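Side-chain contacts in mannitol dehydrogenase (Pseudomonas fluorescens, PDB 1LJ8), which probably catalyses the NAD-dependent interconversion of mannitol and fructose, and binds NAD: residues A[18-23]-A[45-50]; A[335-340]-A[400-405]. All blocks are in the same frame, centred on the assembly; numbering follows the deposited sequence.

Contact 1: residues A[18-23]-A[45-50]; sequences PAYTLA and YTDALM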
loop_
_atom_site.group_PDB
_atom_site.type_symbol
_atom_site.label_atom_id
_atom_site.label_comp_id
_atom_site.label_asym_id
_atom_site.label_seq_id
_atom_site.Cartn_x
_atom_site.Cartn_y
_atom_site.Cartn_z
ATOM N N PRO A 18 24.391 3.770 -9.732
ATOM C CA PRO A 18 24.501 4.773 -8.670
ATOM C C PRO A 18 25.745 5.593 -9.016
ATOM O O PRO A 18 26.761 5.030 -9.490
ATOM C CB PRO A 18 24.770 3.928 -7.439
ATOM C CG PRO A 18 23.966 2.694 -7.694
ATOM C CD PRO A 18 24.219 2.416 -9.170
ATOM N N ALA A 19 25.685 6.895 -8.787
ATOM C CA ALA A 19 26.809 7.785 -9.098
ATOM C C ALA A 19 27.603 8.086 -7.840
ATOM O O ALA A 19 28.578 8.830 -7.880
ATOM C CB ALA A 19 26.311 9.091 -9.734
ATOM N N TYR A 20 27.243 7.466 -6.729
ATOM C CA TYR A 20 27.965 7.695 -5.481
ATOM C C TYR A 20 28.683 6.416 -5.100
ATOM O O TYR A 20 28.361 5.335 -5.614
ATOM C CB TYR A 20 26.981 8.092 -4.373
ATOM C CG TYR A 20 25.767 7.164 -4.288
ATOM C CD1 TYR A 20 25.713 6.111 -3.358
ATOM C CD2 TYR A 20 24.694 7.350 -5.140
ATOM C CE1 TYR A 20 24.587 5.253 -3.289
ATOM C CE2 TYR A 20 23.545 6.514 -5.088
ATOM C CZ TYR A 20 23.517 5.461 -4.143
ATOM O OH TYR A 20 22.402 4.637 -4.083
ATOM N N THR A 21 29.686 6.529 -4.239
ATOM C CA THR A 21 30.411 5.350 -3.791
ATOM C C THR A 21 29.544 4.644 -2.750
ATOM O O THR A 21 29.248 5.202 -1.673
ATOM C CB THR A 21 31.779 5.729 -3.154
ATOM O OG1 THR A 21 32.630 6.295 -4.162
ATOM C CG2 THR A 21 32.449 4.515 -2.563
ATOM N N LEU A 22 29.161 3.412 -3.044
ATOM C CA LEU A 22 28.297 2.669 -2.119
ATOM C C LEU A 22 28.876 2.533 -0.721
ATOM O O LEU A 22 28.169 2.622 0.291
ATOM C CB LEU A 22 27.986 1.275 -2.700
ATOM C CG LEU A 22 27.273 1.371 -4.068
ATOM C CD1 LEU A 22 27.310 0.036 -4.815
ATOM C CD2 LEU A 22 25.848 1.846 -3.836
ATOM N N ALA A 23 30.178 2.305 -0.657
ATOM C CA ALA A 23 30.818 2.130 0.633
ATOM C C ALA A 23 30.857 3.370 1.524
ATOM O O ALA A 23 31.128 3.251 2.725
ATOM C CB ALA A 23 32.247 1.552 0.427
ATOM N N TYR A 45 13.592 7.693 -4.576
ATOM C CA TYR A 45 13.914 9.119 -4.378
ATOM C C TYR A 45 15.187 9.313 -3.567
ATOM O O TYR A 45 15.955 10.223 -3.815
ATOM C CB TYR A 45 12.772 9.836 -3.667
ATOM C CG TYR A 45 11.575 10.162 -4.545
ATOM C CD1 TYR A 45 10.355 9.505 -4.370
ATOM C CD2 TYR A 45 11.642 11.211 -5.480
ATOM C CE1 TYR A 45 9.221 9.872 -5.090
ATOM C CE2 TYR A 45 10.519 11.606 -6.184
ATOM C CZ TYR A 45 9.305 10.929 -5.987
ATOM O OH TYR A 45 8.173 11.307 -6.670
ATOM N N THR A 46 15.420 8.457 -2.581
ATOM C CA THR A 46 16.612 8.602 -1.776
ATOM C C THR A 46 17.873 8.327 -2.616
ATOM O O THR A 46 18.871 9.024 -2.493
ATOM C CB THR A 46 16.530 7.675 -0.551
ATOM O OG1 THR A 46 15.315 7.981 0.164
ATOM C CG2 THR A 46 17.744 7.909 0.342
ATOM N N ASP A 47 17.792 7.354 -3.512
ATOM C CA ASP A 47 18.908 7.005 -4.391
ATOM C C ASP A 47 19.103 8.192 -5.355
ATOM O O ASP A 47 20.256 8.593 -5.626
ATOM C CB ASP A 47 18.559 5.707 -5.176
ATOM C CG ASP A 47 19.567 5.377 -6.275
ATOM O OD1 ASP A 47 20.569 4.697 -5.957
ATOM O OD2 ASP A 47 19.356 5.780 -7.456
ATOM N N ALA A 48 18.005 8.779 -5.831
ATOM C CA ALA A 48 18.117 9.926 -6.765
ATOM C C ALA A 48 18.851 11.097 -6.081
ATOM O O ALA A 48 19.672 11.783 -6.715
ATOM C CB ALA A 48 16.712 10.379 -7.249
ATOM N N LEU A 49 18.574 11.331 -4.799
ATOM C CA LEU A 49 19.235 12.423 -4.047
ATOM C C LEU A 49 20.730 12.126 -3.931
ATOM O O LEU A 49 21.578 13.012 -4.134
ATOM C CB LEU A 49 18.666 12.539 -2.615
ATOM C CG LEU A 49 19.278 13.654 -1.724
ATOM C CD1 LEU A 49 18.998 15.039 -2.328
ATOM C CD2 LEU A 49 18.633 13.582 -0.374
HETATM N N MSE A 50 21.053 10.885 -3.584
HETATM C CA MSE A 50 22.460 10.463 -3.438
HETATM C C MSE A 50 23.203 10.647 -4.742
HETATM O O MSE A 50 24.380 11.017 -4.729
HETATM C CB MSE A 50 22.520 8.982 -2.979
HETATM C CG MSE A 50 22.073 8.874 -1.548
HETATM SE SE MSE A 50 22.186 6.976 -1.084
HETATM C CE MSE A 50 21.528 7.020 0.622
#
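Tyr-20 donates its hydroxyl hydrogen bond to Asp-47, the one hydrogen bond that joins loop 18-23 to the end of helix 42-50. Tyr-20 OH lies 2.6 Å from Asp-47 OD1, which it meets on the anti side of the carboxylate, 28° out of its plane. Ring and carboxylate are turned 64° against each other, and OD1 sits at the ring edge, in the plane of the ring. With CG of Asp-47 anti to the backbone N (chi1 171°), the carboxylate swings from the helix toward the loop. The same OD1 also takes the backbone N-H of Gly-100 in strand 96-107.

Apolar contacts cover both faces of the ring. On one side comes selenomethionine Met-50, whose CB stands 3.6 Å from the ring centroid in a CH-pi contact. Its extended chain then runs on across the same face and brings SE to 4.0 Å from the centroid, a Met-aromatic contact in which selenium replaces sulfur. SE is 3.7 Å from Tyr-20 CZ. Over the opposite face, Pro-18 of the same loop lays its CB 3.7 Å above the plane.

A tyrosine suits this place because its flat faces accept apolar neighbours while its hydroxyl reaches a buried acid. Two donors on OD1 would help to offset the cost of burying the carboxylate and probably favour its ionised form.

Contact 2: residues A[335-340]-A[400-405]; sequences MDLDVT and TERAAL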
loop_
_atom_site.group_PDB
_atom_site.type_symbol
_atom_site.label_atom_id
_atom_site.label_comp_id
_atom_site.label_asym_id
_atom_site.label_seq_id
_atom_site.Cartn_x
_atom_site.Cartn_y
_atom_site.Cartn_z
HETATM N N MSE A 335 -16.185 7.116 -10.452
HETATM C CA MSE A 335 -15.353 8.294 -10.115
HETATM C C MSE A 335 -16.165 9.609 -10.223
HETATM O O MSE A 335 -16.127 10.458 -9.328
HETATM C CB MSE A 335 -14.149 8.424 -11.063
HETATM C CG MSE A 335 -13.108 7.360 -10.839
HETATM SE SE MSE A 335 -11.433 7.827 -11.724
HETATM C CE MSE A 335 -12.047 7.934 -13.563
ATOM N N ASP A 336 -16.883 9.762 -11.329
ATOM C CA ASP A 336 -17.618 11.010 -11.552
ATOM C C ASP A 336 -18.856 11.222 -10.712
ATOM O O ASP A 336 -19.083 12.328 -10.212
ATOM C CB ASP A 336 -18.059 11.149 -13.023
ATOM C CG ASP A 336 -16.902 11.252 -13.987
ATOM O OD1 ASP A 336 -15.780 11.630 -13.601
ATOM O OD2 ASP A 336 -17.106 10.950 -15.179
ATOM N N LEU A 337 -19.654 10.170 -10.532
ATOM C CA LEU A 337 -20.922 10.338 -9.819
ATOM C C LEU A 337 -20.913 9.993 -8.346
ATOM O O LEU A 337 -21.670 10.567 -7.558
ATOM C CB LEU A 337 -21.995 9.494 -10.485
ATOM C CG LEU A 337 -22.143 9.698 -12.000
ATOM C CD1 LEU A 337 -23.077 8.633 -12.558
ATOM C CD2 LEU A 337 -22.685 11.117 -12.270
ATOM N N ASP A 338 -20.037 9.064 -7.955
ATOM C CA ASP A 338 -20.041 8.639 -6.558
ATOM C C ASP A 338 -18.955 9.259 -5.711
ATOM O O ASP A 338 -19.241 9.740 -4.613
ATOM C CB ASP A 338 -19.971 7.091 -6.469
ATOM C CG ASP A 338 -21.142 6.402 -7.208
ATOM O OD1 ASP A 338 -22.244 7.015 -7.245
ATOM O OD2 ASP A 338 -20.975 5.262 -7.736
ATOM N N VAL A 339 -17.727 9.276 -6.223
ATOM C CA VAL A 339 -16.618 9.810 -5.431
ATOM C C VAL A 339 -16.400 11.318 -5.532
ATOM O O VAL A 339 -16.264 11.987 -4.521
ATOM C CB VAL A 339 -15.257 9.074 -5.831
ATOM C CG1 VAL A 339 -14.071 9.662 -5.020
ATOM C CG2 VAL A 339 -15.417 7.526 -5.605
ATOM N N THR A 340 -16.361 11.841 -6.755
ATOM C CA THR A 340 -16.041 13.257 -6.949
ATOM C C THR A 340 -16.802 14.251 -6.101
ATOM O O THR A 340 -16.189 15.139 -5.484
ATOM C CB THR A 340 -16.117 13.634 -8.481
ATOM O OG1 THR A 340 -15.073 12.940 -9.188
ATOM C CG2 THR A 340 -15.897 15.135 -8.674
ATOM N N THR A 400 -26.692 3.920 -4.474
ATOM C CA THR A 400 -25.532 3.117 -4.015
ATOM C C THR A 400 -25.186 1.951 -4.928
ATOM O O THR A 400 -24.204 1.244 -4.674
ATOM C CB THR A 400 -25.764 2.507 -2.603
ATOM O OG1 THR A 400 -26.858 1.575 -2.639
ATOM C CG2 THR A 400 -26.056 3.623 -1.570
ATOM N N GLU A 401 -25.973 1.753 -5.975
ATOM C CA GLU A 401 -25.799 0.583 -6.823
ATOM C C GLU A 401 -24.411 0.313 -7.380
ATOM O O GLU A 401 -23.958 -0.840 -7.354
ATOM C CB GLU A 401 -26.783 0.614 -7.987
ATOM C CG GLU A 401 -27.163 -0.778 -8.419
ATOM C CD GLU A 401 -28.531 -1.145 -7.860
ATOM O OE1 GLU A 401 -29.016 -0.439 -6.929
ATOM O OE2 GLU A 401 -29.102 -2.127 -8.339
ATOM N N ARG A 402 -23.749 1.341 -7.917
ATOM C CA ARG A 402 -22.410 1.096 -8.455
ATOM C C ARG A 402 -21.447 0.697 -7.357
ATOM O O ARG A 402 -20.580 -0.158 -7.585
ATOM C CB ARG A 402 -21.849 2.321 -9.154
ATOM C CG ARG A 402 -22.597 2.736 -10.485
ATOM C CD ARG A 402 -22.061 4.090 -10.956
ATOM N NE ARG A 402 -22.578 5.160 -10.097
ATOM C CZ ARG A 402 -23.773 5.735 -10.235
ATOM N NH1 ARG A 402 -24.617 5.390 -11.219
ATOM N NH2 ARG A 402 -24.176 6.617 -9.338
ATOM N N ALA A 403 -21.563 1.318 -6.181
ATOM C CA ALA A 403 -20.631 0.979 -5.085
ATOM C C ALA A 403 -20.981 -0.377 -4.489
ATOM O O ALA A 403 -20.101 -1.148 -4.068
ATOM C CB ALA A 403 -20.671 2.072 -3.999
ATOM N N ALA A 404 -22.283 -0.675 -4.450
ATOM C CA ALA A 404 -22.727 -1.975 -3.934
ATOM C C ALA A 404 -22.198 -3.088 -4.817
ATOM O O ALA A 404 -21.901 -4.171 -4.322
ATOM C CB ALA A 404 -24.325 -2.054 -3.865
ATOM N N LEU A 405 -22.076 -2.831 -6.109
ATOM C CA LEU A 405 -21.586 -3.867 -7.035
ATOM C C LEU A 405 -20.149 -4.247 -6.678
ATOM O O LEU A 405 -19.779 -5.406 -6.842
ATOM C CB LEU A 405 -21.670 -3.380 -8.515
ATOM C CG LEU A 405 -21.143 -4.385 -9.564
ATOM C CD1 LEU A 405 -22.027 -5.679 -9.518
ATOM C CD2 LEU A 405 -21.185 -3.754 -10.979
HETATM O O HOH W 1 -23.241 4.005 -6.475
#
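In the helical C-terminal domain, the C-terminal part of helix 325-339 meets the start of helix 401-413, their local axes nearly perpendicular and 10.5 Å apart, and a salt bridge between Asp-338 and Arg-402 joins them. Arg-402 grips the carboxylate side-on. Its NH2 is 2.9 Å from Asp-338 OD1 with a nearly straight N-H...O angle of 168°, and NE is 2.9 Å from Asp-338 OD2 in a more bent bond. Both oxygens are met on their syn sides, with the two planes 24° apart. The bend at chi3 (-74°) turns the guanidinium back toward the acid. Across one face of that group lies Leu-337, its CD1 3.8 Å from Arg-402 CZ and over the centre of the plane. Water 1 donates to Asp-338 OD2 and accepts from Ala-403 N, 3.2 Å away, so it links the acid to the first turn of the second helix. A methionine in place of Arg-402 would probably leave the buried Asp-338 carboxylate without its countercharge and Leu-337 without the flat group it covers. Arginine fits because it offers two parallel N-H bonds to the acid and a flat face, with no N-H pointing out of it, on which the leucine methyl can rest; paired charges and two bonds hold the guanidinium against rotation.

In the fold
Contact 1 comes first along the chain and closes before contact 2 opens. Their centres lie about 44 Å apart, on opposite sides of the chain's centre, and their nearest atoms are about 21 Å from each other. They share no helix or sheet. Contact 1 ties the loop before strand 27-32, the first strand of the mixed Rossmann sheet, to helix 42-50 and, through Asp-47, to strand 96-107 of that sheet. Contact 2 joins helices 325-339 and 401-413 of the C-terminal domain. Each contact therefore fastens elements within its own half of the protein, well away from the annotated NAD-binding residues, and neither bridges the two domains.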